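Local coordinates for butyryl-CoA dehydrogenase (Marinomonas mediterranea, PDB 6CXT), which binds flavin-adenine dinucleotide as a member of the acyl-CoA dehydrogenase family, whose subunits combine helical domains with a middle beta domain, at residues B[178-187]-B[223-234]; B[190-199]-B[209-219]. One frame throughout, in Å; residues are numbered along the deposited sequence.

Interaction 1 (B[178-187]-B[223-234])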
loop_
_atom_site.group_PDB
_atom_site.type_symbol
_atom_site.label_atom_id
_atom_site.label_comp_id
_atom_site.label_asym_id
_atom_site.label_seq_id
_atom_site.Cartn_x
_atom_site.Cartn_y
_atom_site.Cartn_z
ATOM N N TYR B 178 3.727 -30.997 -21.150
ATOM C CA TYR B 178 2.745 -29.960 -21.453
ATOM C C TYR B 178 1.755 -30.333 -22.530
ATOM O O TYR B 178 0.591 -29.881 -22.507
ATOM C CB TYR B 178 3.529 -28.647 -21.817
ATOM C CG TYR B 178 2.778 -27.512 -22.456
ATOM C CD1 TYR B 178 1.708 -26.884 -21.796
ATOM C CD2 TYR B 178 3.163 -27.026 -23.726
ATOM C CE1 TYR B 178 1.030 -25.814 -22.390
ATOM C CE2 TYR B 178 2.497 -25.962 -24.338
ATOM C CZ TYR B 178 1.429 -25.351 -23.658
ATOM O OH TYR B 178 0.781 -24.288 -24.252
ATOM N N LEU B 179 2.182 -31.161 -23.495
ATOM C CA LEU B 179 1.260 -31.536 -24.560
ATOM C C LEU B 179 0.802 -33.007 -24.377
ATOM O O LEU B 179 0.414 -33.690 -25.349
ATOM C CB LEU B 179 1.863 -31.255 -25.938
ATOM C CG LEU B 179 2.291 -29.800 -26.191
ATOM C CD1 LEU B 179 3.080 -29.755 -27.493
ATOM C CD2 LEU B 179 1.077 -28.849 -26.293
ATOM N N GLY B 180 0.883 -33.468 -23.128
ATOM C CA GLY B 180 0.433 -34.818 -22.747
ATOM C C GLY B 180 -0.846 -34.982 -21.913
ATOM O O GLY B 180 -1.028 -36.037 -21.248
ATOM N N GLN B 181 -1.751 -33.996 -21.994
ATOM C CA GLN B 181 -2.983 -34.032 -21.220
ATOM C C GLN B 181 -4.120 -33.964 -22.175
ATOM O O GLN B 181 -3.960 -33.499 -23.286
ATOM C CB GLN B 181 -3.036 -32.806 -20.222
ATOM C CG GLN B 181 -2.004 -32.888 -19.133
ATOM C CD GLN B 181 -1.845 -31.571 -18.340
ATOM O OE1 GLN B 181 -2.445 -30.571 -18.694
ATOM N NE2 GLN B 181 -1.048 -31.597 -17.280
ATOM N N THR B 182 -5.315 -34.384 -21.734
ATOM C CA THR B 182 -6.511 -34.332 -22.559
ATOM C C THR B 182 -7.729 -33.937 -21.709
ATOM O O THR B 182 -7.784 -34.271 -20.526
ATOM C CB THR B 182 -6.737 -35.774 -23.213
ATOM O OG1 THR B 182 -5.547 -36.133 -23.967
ATOM C CG2 THR B 182 -7.945 -35.838 -24.095
ATOM N N ALA B 183 -8.655 -33.220 -22.343
ATOM C CA ALA B 183 -9.899 -32.803 -21.735
ATOM C C ALA B 183 -11.027 -33.757 -22.092
ATOM O O ALA B 183 -11.167 -34.157 -23.268
ATOM C CB ALA B 183 -10.257 -31.403 -22.196
ATOM N N PHE B 184 -11.859 -34.069 -21.099
ATOM C CA PHE B 184 -13.000 -34.988 -21.289
ATOM C C PHE B 184 -14.229 -34.413 -20.592
ATOM O O PHE B 184 -14.103 -33.796 -19.530
ATOM C CB PHE B 184 -12.690 -36.312 -20.564
ATOM C CG PHE B 184 -11.513 -37.054 -21.126
ATOM C CD1 PHE B 184 -11.671 -37.917 -22.236
ATOM C CD2 PHE B 184 -10.252 -36.930 -20.538
ATOM C CE1 PHE B 184 -10.581 -38.623 -22.731
ATOM C CE2 PHE B 184 -9.147 -37.627 -21.037
ATOM C CZ PHE B 184 -9.324 -38.496 -22.134
ATOM N N VAL B 185 -15.393 -34.604 -21.180
ATOM C CA VAL B 185 -16.663 -34.337 -20.505
ATOM C C VAL B 185 -17.104 -35.657 -19.900
ATOM O O VAL B 185 -17.272 -36.645 -20.635
ATOM C CB VAL B 185 -17.730 -33.861 -21.494
ATOM C CG1 VAL B 185 -19.092 -33.714 -20.802
ATOM C CG2 VAL B 185 -17.323 -32.545 -22.137
ATOM N N VAL B 186 -17.252 -35.711 -18.578
ATOM C CA VAL B 186 -17.533 -36.954 -17.866
ATOM C C VAL B 186 -18.954 -36.834 -17.291
ATOM O O VAL B 186 -19.171 -36.042 -16.361
ATOM C CB VAL B 186 -16.509 -37.238 -16.773
ATOM C CG1 VAL B 186 -16.815 -38.544 -16.027
ATOM C CG2 VAL B 186 -15.101 -37.266 -17.355
ATOM N N PRO B 187 -19.906 -37.588 -17.812
ATOM C CA PRO B 187 -21.239 -37.500 -17.231
ATOM C C PRO B 187 -21.269 -37.979 -15.773
ATOM O O PRO B 187 -20.569 -38.871 -15.404
ATOM C CB PRO B 187 -22.094 -38.375 -18.150
ATOM C CG PRO B 187 -21.297 -38.544 -19.380
ATOM C CD PRO B 187 -19.864 -38.470 -18.973
ATOM N N TYR B 223 -16.644 -38.385 -25.888
ATOM C CA TYR B 223 -16.692 -37.408 -24.777
ATOM C C TYR B 223 -15.400 -36.587 -24.627
ATOM O O TYR B 223 -15.394 -35.626 -23.839
ATOM C CB TYR B 223 -17.044 -38.101 -23.435
ATOM C CG TYR B 223 -18.517 -38.402 -23.327
ATOM C CD1 TYR B 223 -19.447 -37.375 -23.154
ATOM C CD2 TYR B 223 -18.996 -39.733 -23.448
ATOM C CE1 TYR B 223 -20.808 -37.634 -23.100
ATOM C CE2 TYR B 223 -20.362 -40.010 -23.373
ATOM C CZ TYR B 223 -21.254 -38.971 -23.189
ATOM O OH TYR B 223 -22.581 -39.250 -23.129
ATOM N N ALA B 224 -14.327 -36.955 -25.350
ATOM C CA ALA B 224 -13.091 -36.147 -25.373
ATOM C C ALA B 224 -13.375 -34.811 -26.031
ATOM O O ALA B 224 -14.129 -34.723 -27.009
ATOM C CB ALA B 224 -11.922 -36.869 -26.054
ATOM N N LEU B 225 -12.799 -33.758 -25.444
ATOM C CA LEU B 225 -12.806 -32.429 -26.040
ATOM C C LEU B 225 -11.461 -32.246 -26.760
ATOM O O LEU B 225 -10.386 -32.363 -26.140
ATOM C CB LEU B 225 -12.945 -31.384 -24.932
ATOM C CG LEU B 225 -14.263 -30.676 -24.696
ATOM C CD1 LEU B 225 -15.472 -31.527 -25.064
ATOM C CD2 LEU B 225 -14.308 -30.108 -23.280
ATOM N N GLY B 226 -11.539 -31.953 -28.051
ATOM C CA GLY B 226 -10.342 -31.780 -28.890
ATOM C C GLY B 226 -9.621 -33.102 -29.084
ATOM O O GLY B 226 -10.209 -34.151 -28.919
ATOM N N ARG B 227 -8.339 -33.039 -29.388
ATOM C CA ARG B 227 -7.516 -34.215 -29.650
ATOM C C ARG B 227 -6.787 -34.657 -28.403
ATOM O O ARG B 227 -6.571 -33.852 -27.485
ATOM C CB ARG B 227 -6.484 -33.860 -30.754
ATOM C CG ARG B 227 -7.073 -33.774 -32.150
ATOM C CD ARG B 227 -6.185 -32.959 -33.073
ATOM N NE ARG B 227 -6.784 -31.643 -33.318
ATOM C CZ ARG B 227 -6.123 -30.517 -33.590
ATOM N NH1 ARG B 227 -4.796 -30.496 -33.647
ATOM N NH2 ARG B 227 -6.802 -29.392 -33.778
ATOM N N GLU B 228 -6.369 -35.919 -28.343
ATOM C CA GLU B 228 -5.420 -36.325 -27.312
ATOM C C GLU B 228 -4.226 -35.359 -27.293
ATOM O O GLU B 228 -3.698 -34.979 -28.360
ATOM C CB GLU B 228 -4.939 -37.768 -27.493
ATOM C CG GLU B 228 -4.161 -38.324 -26.287
ATOM C CD GLU B 228 -2.640 -38.042 -26.314
ATOM O OE1 GLU B 228 -2.101 -38.053 -27.453
ATOM O OE2 GLU B 228 -1.968 -37.841 -25.233
ATOM N N GLY B 229 -3.822 -34.965 -26.081
ATOM C CA GLY B 229 -2.678 -34.052 -25.878
ATOM C C GLY B 229 -2.982 -32.551 -25.829
ATOM O O GLY B 229 -2.097 -31.764 -25.406
ATOM N N GLN B 230 -4.171 -32.148 -26.285
ATOM C CA GLN B 230 -4.564 -30.738 -26.346
ATOM C C GLN B 230 -5.088 -30.172 -24.985
ATOM O O GLN B 230 -5.473 -29.014 -24.937
ATOM C CB GLN B 230 -5.629 -30.468 -27.403
ATOM C CG GLN B 230 -5.162 -30.656 -28.837
ATOM C CD GLN B 230 -6.163 -30.174 -29.891
ATOM O OE1 GLN B 230 -7.390 -30.315 -29.773
ATOM N NE2 GLN B 230 -5.615 -29.607 -30.963
ATOM N N GLY B 231 -5.109 -31.004 -23.952
ATOM C CA GLY B 231 -5.724 -30.702 -22.645
ATOM C C GLY B 231 -5.213 -29.385 -22.053
ATOM O O GLY B 231 -6.034 -28.526 -21.656
ATOM N N ALA B 232 -3.886 -29.226 -21.980
ATOM C CA ALA B 232 -3.312 -27.996 -21.411
ATOM C C ALA B 232 -3.774 -26.722 -22.125
ATOM O O ALA B 232 -4.116 -25.724 -21.467
ATOM C CB ALA B 232 -1.803 -28.070 -21.342
ATOM N N ARG B 233 -3.809 -26.744 -23.454
ATOM C CA ARG B 233 -4.208 -25.585 -24.247
ATOM C C ARG B 233 -5.695 -25.324 -24.271
ATOM O O ARG B 233 -6.145 -24.167 -24.329
ATOM C CB ARG B 233 -3.576 -25.617 -25.658
ATOM C CG ARG B 233 -2.042 -25.551 -25.565
ATOM C CD ARG B 233 -1.303 -25.642 -26.904
ATOM N NE ARG B 233 -1.539 -24.466 -27.727
ATOM C CZ ARG B 233 -0.869 -23.311 -27.655
ATOM N NH1 ARG B 233 0.148 -23.121 -26.796
ATOM N NH2 ARG B 233 -1.221 -22.335 -28.491
ATOM N N ILE B 234 -6.493 -26.379 -24.206
ATOM C CA ILE B 234 -7.927 -26.198 -24.040
ATOM C C ILE B 234 -8.207 -25.597 -22.629
ATOM O O ILE B 234 -9.069 -24.737 -22.498
ATOM C CB ILE B 234 -8.694 -27.544 -24.227
ATOM C CG1 ILE B 234 -8.640 -27.905 -25.734
ATOM C CG2 ILE B 234 -10.176 -27.419 -23.781
ATOM C CD1 ILE B 234 -9.259 -29.236 -26.102
HETATM O O HOH W 1 -1.835 -31.140 -22.824
HETATM O O HOH W 2 0.129 -36.430 -25.948
HETATM O O HOH W 3 -7.946 -32.578 -25.184
#
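V185 N donates to Y223 O at 2.8 Å, almost straight at 178°. Next to this bond, F184 and A224 face each other as an antiparallel non-hydrogen-bonded pair. This is the edge of a mixed sheet in the middle beta domain of the acyl-CoA dehydrogenase fold, where the chain runs from short strand 224-225 into helix 231-245. V185 CG2 crosses over to L225 CD1 at 3.6 Å. L106 of helix 104-114 covers both side chains. P187 CG sits over one face of the Y223 ring, 4.1 Å from its centroid and offset toward the rim, a CH-pi contact. V185 O is buried beside Y223 CB and has no polar partner in the model.

A type II turn from R227 to Q230 then presses on the start of strand 181-187. G229 N donates to T182 OG1 at 3.0 Å. T172 OG1 bonds both that hydroxyl and E228 OE2, so it ties the strand to the turn. One water accepts from A183 N and donates to L225 O and R227 O.

On the first turn of the helix, A232 CB touches Y178 CD1 at 3.7 Å. The R233 chain bends at chi3 (68°), which brings its NH1 to Y178 OH. Its NE forms a salt bridge to E55 of the alpha/beta hydrolase fold protein chain. The guanidinium stands 84° from the tyrosine ring plane, and NH1 of R233 donates to Y178 OH at 2.9 Å.

Interaction 2 (B[190-199]-B[209-219]). With FAD (flavin-adenine dinucleotide), chain D.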
loop_
_atom_site.group_PDB
_atom_site.type_symbol
_atom_site.label_atom_id
_atom_site.label_comp_id
_atom_site.label_asym_id
_atom_site.label_seq_id
_atom_site.Cartn_x
_atom_site.Cartn_y
_atom_site.Cartn_z
ATOM N N THR B 190 -21.675 -41.757 -14.732
ATOM C CA THR B 190 -20.567 -42.697 -15.014
ATOM C C THR B 190 -20.229 -43.449 -13.709
ATOM O O THR B 190 -19.796 -42.825 -12.703
ATOM C CB THR B 190 -19.308 -41.972 -15.569
ATOM O OG1 THR B 190 -19.673 -41.158 -16.691
ATOM C CG2 THR B 190 -18.193 -42.957 -15.920
ATOM N N PRO B 191 -20.388 -44.814 -13.698
ATOM C CA PRO B 191 -19.950 -45.533 -12.536
ATOM C C PRO B 191 -18.523 -45.257 -12.175
ATOM O O PRO B 191 -17.620 -45.222 -13.029
ATOM C CB PRO B 191 -20.125 -47.023 -12.945
ATOM C CG PRO B 191 -21.311 -46.959 -13.850
ATOM C CD PRO B 191 -20.979 -45.737 -14.694
ATOM N N GLY B 192 -18.305 -45.072 -10.883
ATOM C CA GLY B 192 -16.950 -44.845 -10.374
ATOM C C GLY B 192 -16.728 -43.385 -9.864
ATOM O O GLY B 192 -15.722 -43.115 -9.206
ATOM N N ILE B 193 -17.659 -42.483 -10.159
ATOM C CA ILE B 193 -17.662 -41.104 -9.555
ATOM C C ILE B 193 -18.199 -41.116 -8.108
ATOM O O ILE B 193 -19.272 -41.672 -7.827
ATOM C CB ILE B 193 -18.468 -40.101 -10.392
ATOM C CG1 ILE B 193 -17.853 -39.977 -11.774
ATOM C CG2 ILE B 193 -18.570 -38.721 -9.659
ATOM C CD1 ILE B 193 -18.748 -39.195 -12.712
ATOM N N SER B 194 -17.443 -40.519 -7.181
ATOM C CA SER B 194 -17.975 -40.225 -5.837
ATOM C C SER B 194 -17.619 -38.722 -5.526
ATOM O O SER B 194 -16.655 -38.170 -6.103
ATOM C CB SER B 194 -17.443 -41.161 -4.791
ATOM O OG SER B 194 -16.046 -41.092 -4.881
ATOM N N VAL B 195 -18.482 -38.088 -4.740
ATOM C CA VAL B 195 -18.376 -36.656 -4.503
ATOM C C VAL B 195 -18.500 -36.489 -2.986
ATOM O O VAL B 195 -19.443 -37.040 -2.356
ATOM C CB VAL B 195 -19.521 -35.924 -5.226
ATOM C CG1 VAL B 195 -19.443 -34.388 -4.999
ATOM C CG2 VAL B 195 -19.576 -36.256 -6.727
ATOM N N GLY B 196 -17.590 -35.707 -2.374
ATOM C CA GLY B 196 -17.688 -35.416 -0.935
ATOM C C GLY B 196 -18.739 -34.339 -0.685
ATOM O O GLY B 196 -19.186 -33.646 -1.621
ATOM N N ASN B 197 -19.130 -34.154 0.588
ATOM C CA ASN B 197 -20.103 -33.114 0.900
ATOM C C ASN B 197 -19.491 -31.723 0.587
ATOM O O ASN B 197 -18.261 -31.578 0.596
ATOM C CB ASN B 197 -20.482 -33.184 2.409
ATOM C CG ASN B 197 -21.434 -34.347 2.719
ATOM O OD1 ASN B 197 -21.958 -34.974 1.824
ATOM N ND2 ASN B 197 -21.693 -34.585 3.981
ATOM N N ASP B 198 -20.335 -30.745 0.349
ATOM C CA ASP B 198 -19.913 -29.392 0.092
ATOM C C ASP B 198 -18.995 -28.905 1.225
ATOM O O ASP B 198 -19.307 -29.081 2.336
ATOM C CB ASP B 198 -21.128 -28.468 0.042
ATOM C CG ASP B 198 -22.046 -28.730 -1.131
ATOM O OD1 ASP B 198 -21.737 -29.534 -1.987
ATOM O OD2 ASP B 198 -23.084 -28.098 -1.197
ATOM N N TYR B 199 -17.852 -28.327 0.911
ATOM C CA TYR B 199 -16.989 -27.786 1.931
ATOM C C TYR B 199 -17.611 -26.579 2.579
ATOM O O TYR B 199 -18.214 -25.747 1.900
ATOM C CB TYR B 199 -15.701 -27.257 1.329
ATOM C CG TYR B 199 -14.760 -28.319 0.895
ATOM C CD1 TYR B 199 -14.212 -29.227 1.837
ATOM C CD2 TYR B 199 -14.361 -28.405 -0.431
ATOM C CE1 TYR B 199 -13.299 -30.214 1.439
ATOM C CE2 TYR B 199 -13.449 -29.376 -0.841
ATOM C CZ TYR B 199 -12.942 -30.271 0.107
ATOM O OH TYR B 199 -12.044 -31.234 -0.282
ATOM N N LEU B 209 -18.550 -26.407 -3.345
ATOM C CA LEU B 209 -17.147 -26.747 -3.624
ATOM C C LEU B 209 -16.923 -28.163 -3.081
ATOM O O LEU B 209 -17.176 -28.449 -1.921
ATOM C CB LEU B 209 -16.175 -25.737 -2.935
ATOM C CG LEU B 209 -14.726 -25.859 -3.377
ATOM C CD1 LEU B 209 -14.515 -25.581 -4.863
ATOM C CD2 LEU B 209 -13.847 -24.900 -2.559
ATOM N N ASN B 210 -16.381 -29.055 -3.916
ATOM C CA ASN B 210 -16.314 -30.443 -3.483
ATOM C C ASN B 210 -15.083 -31.184 -3.986
ATOM O O ASN B 210 -14.574 -30.916 -5.071
ATOM C CB ASN B 210 -17.527 -31.235 -4.110
ATOM C CG ASN B 210 -18.844 -30.564 -3.891
ATOM O OD1 ASN B 210 -19.232 -29.703 -4.674
ATOM N ND2 ASN B 210 -19.563 -30.971 -2.829
ATOM N N GLN B 211 -14.700 -32.189 -3.222
ATOM C CA GLN B 211 -13.763 -33.209 -3.722
ATOM C C GLN B 211 -14.577 -34.188 -4.633
ATOM O O GLN B 211 -15.714 -34.561 -4.283
ATOM C CB GLN B 211 -13.193 -33.946 -2.524
ATOM C CG GLN B 211 -12.010 -34.816 -2.872
ATOM C CD GLN B 211 -11.171 -35.050 -1.658
ATOM O OE1 GLN B 211 -11.639 -35.627 -0.673
ATOM N NE2 GLN B 211 -9.933 -34.567 -1.695
ATOM N N VAL B 212 -13.983 -34.565 -5.764
ATOM C CA VAL B 212 -14.630 -35.505 -6.690
ATOM C C VAL B 212 -13.559 -36.538 -7.007
ATOM O O VAL B 212 -12.412 -36.153 -7.323
ATOM C CB VAL B 212 -15.142 -34.869 -7.998
ATOM C CG1 VAL B 212 -15.890 -35.943 -8.847
ATOM C CG2 VAL B 212 -16.099 -33.679 -7.729
ATOM N N PHE B 213 -13.906 -37.826 -6.847
ATOM C CA PHE B 213 -12.965 -38.937 -7.162
ATOM C C PHE B 213 -13.487 -39.727 -8.387
ATOM O O PHE B 213 -14.704 -39.928 -8.540
ATOM C CB PHE B 213 -12.677 -39.844 -5.939
ATOM C CG PHE B 213 -11.450 -40.725 -6.138
ATOM C CD1 PHE B 213 -10.151 -40.247 -5.835
ATOM C CD2 PHE B 213 -11.558 -42.046 -6.702
ATOM C CE1 PHE B 213 -9.011 -41.054 -6.060
ATOM C CE2 PHE B 213 -10.407 -42.839 -6.927
ATOM C CZ PHE B 213 -9.144 -42.342 -6.610
ATOM N N PHE B 214 -12.566 -40.104 -9.270
ATOM C CA PHE B 214 -12.905 -40.866 -10.478
ATOM C C PHE B 214 -12.179 -42.180 -10.311
ATOM O O PHE B 214 -10.934 -42.243 -10.344
ATOM C CB PHE B 214 -12.470 -40.103 -11.715
ATOM C CG PHE B 214 -13.173 -38.784 -11.887
ATOM C CD1 PHE B 214 -14.421 -38.697 -12.514
ATOM C CD2 PHE B 214 -12.577 -37.597 -11.403
ATOM C CE1 PHE B 214 -15.091 -37.487 -12.697
ATOM C CE2 PHE B 214 -13.247 -36.368 -11.576
ATOM C CZ PHE B 214 -14.493 -36.299 -12.211
ATOM N N ASP B 215 -12.948 -43.211 -9.994
ATOM C CA ASP B 215 -12.398 -44.547 -9.732
ATOM C C ASP B 215 -12.697 -45.399 -10.967
ATOM O O ASP B 215 -13.835 -45.909 -11.117
ATOM C CB ASP B 215 -13.056 -45.135 -8.473
ATOM C CG ASP B 215 -12.658 -46.587 -8.195
ATOM O OD1 ASP B 215 -11.677 -47.095 -8.737
ATOM O OD2 ASP B 215 -13.339 -47.225 -7.375
ATOM N N ASN B 216 -11.705 -45.506 -11.860
ATOM C CA ASN B 216 -11.853 -46.306 -13.103
ATOM C C ASN B 216 -13.142 -46.017 -13.810
ATOM O O ASN B 216 -13.997 -46.891 -13.983
ATOM C CB ASN B 216 -11.682 -47.817 -12.799
ATOM C CG ASN B 216 -10.217 -48.175 -12.482
ATOM O OD1 ASN B 216 -9.282 -47.804 -13.217
ATOM N ND2 ASN B 216 -10.007 -48.874 -11.379
ATOM N N CYS B 217 -13.311 -44.764 -14.198
ATOM C CA CYS B 217 -14.501 -44.327 -14.873
ATOM C C CYS B 217 -14.235 -44.579 -16.331
ATOM O O CYS B 217 -13.241 -44.063 -16.875
ATOM C CB CYS B 217 -14.731 -42.808 -14.650
ATOM S SG CYS B 217 -15.263 -42.526 -12.956
ATOM N N THR B 218 -15.151 -45.316 -16.971
ATOM C CA THR B 218 -15.094 -45.561 -18.403
ATOM C C THR B 218 -15.958 -44.662 -19.179
ATOM O O THR B 218 -17.186 -44.605 -18.991
ATOM C CB THR B 218 -15.419 -47.069 -18.670
ATOM O OG1 THR B 218 -14.395 -47.798 -18.006
ATOM C CG2 THR B 218 -15.414 -47.368 -20.159
ATOM N N ILE B 219 -15.358 -43.935 -20.111
ATOM C CA ILE B 219 -16.204 -43.116 -20.968
ATOM C C ILE B 219 -15.855 -43.312 -22.459
ATOM O O ILE B 219 -14.689 -43.565 -22.803
ATOM C CB ILE B 219 -16.074 -41.591 -20.640
ATOM C CG1 ILE B 219 -14.612 -41.175 -20.766
ATOM C CG2 ILE B 219 -16.549 -41.271 -19.197
ATOM C CD1 ILE B 219 -14.442 -39.676 -20.705
HETATM P PA FAD D . -1.038 -23.465 -4.281
HETATM O O1A FAD D . -0.921 -23.592 -5.788
HETATM O O2A FAD D . -0.559 -24.508 -3.286
HETATM O O5B FAD D . -0.450 -22.002 -3.875
HETATM C C5B FAD D . -0.211 -21.619 -2.501
HETATM C C4B FAD D . 0.529 -20.268 -2.585
HETATM O O4B FAD D . 1.753 -20.425 -3.347
HETATM C C3B FAD D . -0.320 -19.221 -3.300
HETATM O O3B FAD D . 0.028 -17.987 -2.659
HETATM C C2B FAD D . 0.285 -19.210 -4.721
HETATM O O2B FAD D . 0.040 -17.984 -5.456
HETATM C C1B FAD D . 1.787 -19.511 -4.431
HETATM N N9A FAD D . 2.411 -20.043 -5.661
HETATM C C8A FAD D . 2.221 -21.267 -6.223
HETATM N N7A FAD D . 2.898 -21.341 -7.423
HETATM C C5A FAD D . 3.508 -20.141 -7.635
HETATM C C6A FAD D . 4.381 -19.521 -8.666
HETATM N N6A FAD D . 4.747 -20.198 -9.811
HETATM N N1A FAD D . 4.781 -18.230 -8.456
HETATM C C2A FAD D . 4.423 -17.496 -7.348
HETATM N N3A FAD D . 3.651 -18.023 -6.371
HETATM C C4A FAD D . 3.171 -19.294 -6.457
HETATM N N1 FAD D . -10.264 -25.689 -9.159
HETATM C C2 FAD D . -10.899 -26.398 -10.161
HETATM O O2 FAD D . -10.185 -27.227 -10.790
HETATM N N3 FAD D . -12.218 -26.251 -10.474
HETATM C C4 FAD D . -13.012 -25.425 -9.764
HETATM O O4 FAD D . -14.202 -25.315 -10.058
HETATM C C4X FAD D . -12.400 -24.627 -8.645
HETATM N N5 FAD D . -13.118 -23.795 -7.857
HETATM C C5X FAD D . -12.578 -23.125 -6.802
HETATM C C6 FAD D . -13.425 -22.283 -6.033
HETATM C C7 FAD D . -12.888 -21.597 -4.923
HETATM C C7M FAD D . -13.804 -20.735 -4.090
HETATM C C8 FAD D . -11.466 -21.744 -4.571
HETATM C C8M FAD D . -10.891 -21.005 -3.409
HETATM C C9 FAD D . -10.611 -22.552 -5.350
HETATM C C9A FAD D . -11.140 -23.244 -6.463
HETATM N N10 FAD D . -10.333 -24.106 -7.272
HETATM C C10 FAD D . -10.953 -24.808 -8.364
HETATM C "C1'" FAD D . -8.920 -24.314 -6.992
HETATM C "C2'" FAD D . -8.130 -23.053 -7.414
HETATM O "O2'" FAD D . -8.035 -22.880 -8.839
HETATM C "C3'" FAD D . -6.782 -23.080 -6.712
HETATM O "O3'" FAD D . -7.054 -22.926 -5.304
HETATM C "C4'" FAD D . -5.682 -22.128 -7.213
HETATM O "O4'" FAD D . -5.248 -22.518 -8.556
HETATM C "C5'" FAD D . -4.460 -22.153 -6.284
HETATM O "O5'" FAD D . -4.080 -23.521 -6.087
HETATM P P FAD D . -3.835 -24.043 -4.624
HETATM O O1P FAD D . -3.381 -25.506 -4.670
HETATM O O2P FAD D . -5.010 -23.780 -3.701
HETATM O O3P FAD D . -2.608 -23.212 -4.009
HETATM O O HOH W 4 -17.294 -46.555 -15.440
HETATM O O HOH W 5 -16.009 -32.483 -0.577
HETATM O O HOH W 6 -19.108 -25.474 -0.606
#
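I193 CG1 packs against F214 CD1 at 3.7 Å. I193 CG2 lies alongside V212 CG1, both side chains pointing the same way. I193, V195, V212 and F214 form the tight face of an antiparallel pair, strand 193-195 lying at the edge of the sheet beside strand 209-220. Y166 and V168 of strand 165-171 cover this face. Beyond F214 the chain turns a corner, and N216 and C217 both face L150 in a G1 beta bulge. Past the corner, C217 SG meets I193 CG1 at 3.8 Å, and T190 CG2 closes on C217 CB at 3.7 Å.

The other face is loose. S194 and F213 form a hydrogen-bonded pair, but their side chains are exposed, and only S194 OG and F213 CB come near each other. Q211 is also exposed, with its CB beside Y199 OH. A water bridges N197 O to Q211 N.

Toward the flavin a side chain steps into the backbone pairing. N210 ND2 donates to G196 O at 3.0 Å and to D198 OD1 at 2.7 Å. D198 OD1 uses its anti lone pair and lies in the amide plane of N210, although the carboxylate and amide planes are 65° apart. S161 OG also bonds D198 OD1. Backbone pairing then resumes, Y199 N donating to L209 O. L209 CD1 meets FAD C6 at 3.7 Å. Two acceptors on one amide nitrogen fix the rotation of N210, next to the residue that touches the flavin.

Interaction 2 is nested along the chain inside the loop closed by interaction 1. Their centres are 18 Å apart, and the two sheets they belong to pack together in the beta domain. F184 CD1 meets I219 CD1 at 3.6 Å. V186 CG1 lies 3.9 Å from I193 CD1 and the same distance from F214 CE1. V186, which touches nothing in 223-234, packs on interaction 2 instead, while F184 serves both contacts. Each contact reaches a ligand at one end. The Y178 side chain is about 4 Å from FK4 at the nearest atoms, while L209 touches FAD and the L209 side chain is about 7 Å from FK4.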